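Local structure of CalG4 (Micromonospora echinospora, 3IA7) at residues Y108-L118 against E180-L188. The protein is probably a glycosyltransferase of the GT-B fold, built of two Rossmann-like domains, and binds calcium ions. Residues are numbered along the deposited sequence; the frame is centred on the assembly and turned at random.
Sequences YDVFPFIAGRL and EYWDEIEGL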
loop_
_atom_site.group_PDB
_atom_site.type_symbol
_atom_site.label_atom_id
_atom_site.label_comp_id
_atom_site.label_asym_id
_atom_site.label_seq_id
_atom_site.Cartn_x
_atom_site.Cartn_y
_atom_site.Cartn_z
ATOM N N TYR A 108 13.452 -3.483 -17.318
ATOM C CA TYR A 108 14.071 -2.162 -17.096
ATOM C C TYR A 108 13.040 -1.044 -17.123
ATOM O O TYR A 108 12.071 -1.035 -17.929
ATOM C CB TYR A 108 15.139 -1.886 -18.171
ATOM C CG TYR A 108 14.584 -1.878 -19.617
ATOM C CD1 TYR A 108 14.166 -0.665 -20.216
ATOM C CD2 TYR A 108 14.522 -3.041 -20.390
ATOM C CE1 TYR A 108 13.648 -0.633 -21.516
ATOM C CE2 TYR A 108 14.005 -3.003 -21.771
ATOM C CZ TYR A 108 13.576 -1.759 -22.285
ATOM O OH TYR A 108 13.085 -1.642 -23.578
ATOM N N ASP A 109 13.269 -0.061 -16.260
ATOM C CA ASP A 109 12.459 1.161 -16.334
ATOM C C ASP A 109 12.869 1.950 -17.551
ATOM O O ASP A 109 14.002 1.860 -18.033
ATOM C CB ASP A 109 12.663 2.011 -15.060
ATOM C CG ASP A 109 11.910 3.344 -15.117
ATOM O OD1 ASP A 109 10.689 3.299 -14.889
ATOM O OD2 ASP A 109 12.541 4.416 -15.403
ATOM N N VAL A 110 11.933 2.737 -18.070
ATOM C CA VAL A 110 12.202 3.546 -19.279
ATOM C C VAL A 110 13.378 4.539 -19.156
ATOM O O VAL A 110 14.104 4.751 -20.127
ATOM C CB VAL A 110 10.919 4.247 -19.782
ATOM C CG1 VAL A 110 10.454 5.279 -18.755
ATOM C CG2 VAL A 110 11.147 4.900 -21.196
ATOM N N PHE A 111 13.623 5.091 -17.975
ATOM C CA PHE A 111 14.764 6.024 -17.852
ATOM C C PHE A 111 16.117 5.308 -18.187
ATOM O O PHE A 111 16.871 5.768 -19.066
ATOM C CB PHE A 111 14.767 6.671 -16.473
ATOM C CG PHE A 111 15.949 7.622 -16.230
ATOM C CD1 PHE A 111 15.729 8.989 -16.077
ATOM C CD2 PHE A 111 17.244 7.134 -16.129
ATOM C CE1 PHE A 111 16.842 9.873 -15.863
ATOM C CE2 PHE A 111 18.358 8.008 -15.923
ATOM C CZ PHE A 111 18.128 9.358 -15.773
ATOM N N PRO A 112 16.430 4.189 -17.529
ATOM C CA PRO A 112 17.586 3.399 -18.008
ATOM C C PRO A 112 17.323 2.440 -19.188
ATOM O O PRO A 112 17.819 1.301 -19.175
ATOM C CB PRO A 112 17.983 2.594 -16.735
ATOM C CG PRO A 112 16.606 2.283 -16.106
ATOM C CD PRO A 112 15.875 3.621 -16.274
ATOM N N PHE A 113 16.633 2.895 -20.245
ATOM C CA PHE A 113 16.288 1.935 -21.283
ATOM C C PHE A 113 17.540 1.533 -22.072
ATOM O O PHE A 113 17.561 0.436 -22.587
ATOM C CB PHE A 113 15.224 2.451 -22.239
ATOM C CG PHE A 113 15.741 3.445 -23.266
ATOM C CD1 PHE A 113 16.059 3.006 -24.557
ATOM C CD2 PHE A 113 15.866 4.795 -22.970
ATOM C CE1 PHE A 113 16.556 3.885 -25.574
ATOM C CE2 PHE A 113 16.322 5.714 -23.999
ATOM C CZ PHE A 113 16.645 5.236 -25.299
ATOM N N ILE A 114 18.539 2.430 -22.185
ATOM C CA ILE A 114 19.753 2.062 -22.884
ATOM C C ILE A 114 20.459 0.909 -22.146
ATOM O O ILE A 114 20.795 -0.124 -22.727
ATOM C CB ILE A 114 20.703 3.264 -23.099
ATOM C CG1 ILE A 114 19.973 4.333 -23.950
ATOM C CG2 ILE A 114 22.002 2.791 -23.751
ATOM C CD1 ILE A 114 20.590 5.697 -23.893
ATOM N N ALA A 115 20.615 1.061 -20.854
ATOM C CA ALA A 115 21.188 -0.032 -20.029
ATOM C C ALA A 115 20.376 -1.292 -20.176
ATOM O O ALA A 115 20.908 -2.371 -20.361
ATOM C CB ALA A 115 21.204 0.402 -18.535
ATOM N N GLY A 116 19.058 -1.174 -20.107
ATOM C CA GLY A 116 18.264 -2.395 -20.102
ATOM C C GLY A 116 18.365 -3.163 -21.388
ATOM O O GLY A 116 18.519 -4.379 -21.397
ATOM N N ARG A 117 18.244 -2.434 -22.492
ATOM C CA ARG A 117 18.274 -3.055 -23.814
ATOM C C ARG A 117 19.688 -3.583 -24.173
ATOM O O ARG A 117 19.813 -4.622 -24.806
ATOM C CB ARG A 117 17.776 -2.073 -24.871
ATOM C CG ARG A 117 16.298 -1.708 -24.684
ATOM C CD ARG A 117 15.806 -0.926 -25.888
ATOM N NE ARG A 117 15.911 -1.753 -27.088
ATOM C CZ ARG A 117 16.054 -1.273 -28.315
ATOM N NH1 ARG A 117 16.044 0.031 -28.534
ATOM N NH2 ARG A 117 16.187 -2.115 -29.321
ATOM N N LEU A 118 20.732 -2.879 -23.738
ATOM C CA LEU A 118 22.111 -3.380 -23.967
ATOM C C LEU A 118 22.437 -4.671 -23.144
ATOM O O LEU A 118 23.101 -5.563 -23.630
ATOM C CB LEU A 118 23.145 -2.251 -23.767
ATOM C CG LEU A 118 22.994 -1.091 -24.825
ATOM C CD1 LEU A 118 24.106 -0.043 -24.520
ATOM C CD2 LEU A 118 23.109 -1.624 -26.291
ATOM N N GLU A 180 16.705 6.072 -34.515
ATOM C CA GLU A 180 15.897 4.871 -34.742
ATOM C C GLU A 180 15.885 3.915 -33.554
ATOM O O GLU A 180 14.853 3.484 -33.093
ATOM C CB GLU A 180 16.407 4.113 -35.963
ATOM C CG GLU A 180 15.457 2.995 -36.396
ATOM C CD GLU A 180 15.986 2.157 -37.577
ATOM O OE1 GLU A 180 16.822 2.671 -38.345
ATOM O OE2 GLU A 180 15.549 0.995 -37.724
ATOM N N TYR A 181 17.066 3.581 -33.070
ATOM C CA TYR A 181 17.228 2.754 -31.873
ATOM C C TYR A 181 16.441 3.294 -30.667
ATOM O O TYR A 181 15.731 2.529 -29.981
ATOM C CB TYR A 181 18.710 2.702 -31.517
ATOM C CG TYR A 181 19.014 1.824 -30.342
ATOM C CD1 TYR A 181 19.225 0.456 -30.513
ATOM C CD2 TYR A 181 19.061 2.361 -29.040
ATOM C CE1 TYR A 181 19.497 -0.370 -29.394
ATOM C CE2 TYR A 181 19.342 1.544 -27.924
ATOM C CZ TYR A 181 19.575 0.178 -28.131
ATOM O OH TYR A 181 19.826 -0.610 -27.016
ATOM N N TRP A 182 16.565 4.603 -30.428
ATOM C CA TRP A 182 15.926 5.294 -29.288
ATOM C C TRP A 182 14.436 5.036 -29.322
ATOM O O TRP A 182 13.798 4.809 -28.255
ATOM C CB TRP A 182 16.244 6.795 -29.362
ATOM C CG TRP A 182 16.036 7.556 -28.064
ATOM C CD1 TRP A 182 14.845 7.813 -27.445
ATOM C CD2 TRP A 182 17.037 8.212 -27.290
ATOM N NE1 TRP A 182 15.047 8.513 -26.284
ATOM C CE2 TRP A 182 16.374 8.805 -26.167
ATOM C CE3 TRP A 182 18.425 8.337 -27.404
ATOM C CZ2 TRP A 182 17.047 9.501 -25.176
ATOM C CZ3 TRP A 182 19.122 9.047 -26.377
ATOM C CH2 TRP A 182 18.420 9.618 -25.293
ATOM N N ASP A 183 13.869 5.002 -30.530
ATOM C CA ASP A 183 12.412 4.810 -30.744
ATOM C C ASP A 183 11.905 3.377 -30.838
ATOM O O ASP A 183 10.703 3.175 -30.949
ATOM C CB ASP A 183 11.923 5.587 -31.997
ATOM C CG ASP A 183 12.020 7.069 -31.815
ATOM O OD1 ASP A 183 12.022 7.509 -30.647
ATOM O OD2 ASP A 183 12.144 7.795 -32.838
ATOM N N GLU A 184 12.783 2.363 -30.796
ATOM C CA GLU A 184 12.311 0.995 -30.930
ATOM C C GLU A 184 11.420 0.579 -29.767
ATOM O O GLU A 184 11.681 0.952 -28.628
ATOM C CB GLU A 184 13.483 0.023 -31.041
ATOM C CG GLU A 184 14.152 0.177 -32.394
ATOM C CD GLU A 184 15.252 -0.829 -32.577
ATOM O OE1 GLU A 184 16.252 -0.730 -31.879
ATOM O OE2 GLU A 184 15.116 -1.693 -33.446
ATOM N N ILE A 185 10.415 -0.234 -30.066
ATOM C CA ILE A 185 9.386 -0.673 -29.087
ATOM C C ILE A 185 9.777 -2.026 -28.495
ATOM O O ILE A 185 10.155 -2.958 -29.224
ATOM C CB ILE A 185 8.006 -0.746 -29.791
ATOM C CG1 ILE A 185 7.625 0.680 -30.253
ATOM C CG2 ILE A 185 6.931 -1.474 -28.903
ATOM C CD1 ILE A 185 6.259 0.822 -30.967
ATOM N N GLU A 186 9.711 -2.126 -27.180
ATOM C CA GLU A 186 10.021 -3.369 -26.460
ATOM C C GLU A 186 9.014 -4.496 -26.731
ATOM O O GLU A 186 7.884 -4.227 -27.118
ATOM C CB GLU A 186 10.122 -3.101 -24.942
ATOM C CG GLU A 186 10.906 -4.219 -24.215
ATOM C CD GLU A 186 12.206 -4.605 -24.957
ATOM O OE1 GLU A 186 13.207 -3.872 -24.852
ATOM O OE2 GLU A 186 12.208 -5.609 -25.704
ATOM N N GLY A 187 9.445 -5.751 -26.604
ATOM C CA GLY A 187 8.526 -6.905 -26.814
ATOM C C GLY A 187 7.298 -6.842 -25.886
ATOM O O GLY A 187 6.202 -7.297 -26.250
ATOM N N LEU A 188 7.501 -6.295 -24.681
ATOM C CA LEU A 188 6.427 -6.032 -23.691
ATOM C C LEU A 188 6.739 -4.751 -22.914
ATOM O O LEU A 188 7.882 -4.522 -22.477
ATOM C CB LEU A 188 6.234 -7.215 -22.684
ATOM C CG LEU A 188 5.206 -6.985 -21.538
ATOM C CD1 LEU A 188 3.748 -6.887 -22.127
ATOM C CD2 LEU A 188 5.331 -8.057 -20.416
HETATM O O HOH W 1 13.951 1.995 -27.287
HETATM O O HOH W 2 15.315 -4.527 -26.650
HETATM O O HOH W 3 20.138 -3.326 -27.492
#
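Arg-117 lays its guanidinium flat on the ring of Tyr-181, the planes only 16° apart, with Arg-117 CZ 4.0 Å from the Tyr-181 ring centroid: a cation-pi stack that illustrates how one arginine can tie one helix to the end of another and, through Glu-184, to the loop beyond it. A bend at chi3 (62°) helps lay the guanidinium over the ring, and NH1 sits above the ring centre. In the guanidinium plane, NH2 makes a nearly straight salt bridge of 2.9 Å to Glu-184 OE1, which it meets from well above the carboxylate plane, while NH1 adds a weak bond to Tyr-181 O.

The tight part is largely aromatic. Phe-113 drives its CZ edge into the face of the Trp-182 five-membered ring in a T-shaped pair, Phe-113 CZ lying 3.6 Å from Trp-182 CD2; as an aliphatic neighbour, Leu-118 CD2 closes on Tyr-181 OH at 3.5 Å. The polar side, around Arg-117 and Glu-186, is wetter: water 2 links Arg-117 NE to Glu-186 OE1, and water 1 receives a weak bond from Arg-117 NH1 and lies within bonding distance of the backbone oxygens of Trp-182 and Glu-184. Glu-186 OE1 also accepts from Tyr-108 OH (2.6 Å) through its anti lone pair.

Within the Rossmann-like N-terminal domain, the contact sets helix 113-123, which follows strand 105-109, against the end of helix 178-182 and the loop leading to strand 189-191. Leu-165 and Leu-169 of helix 159-170 pack on Trp-182 and Tyr-181, and Arg-129 of strand 127-131 meets Tyr-108 OH.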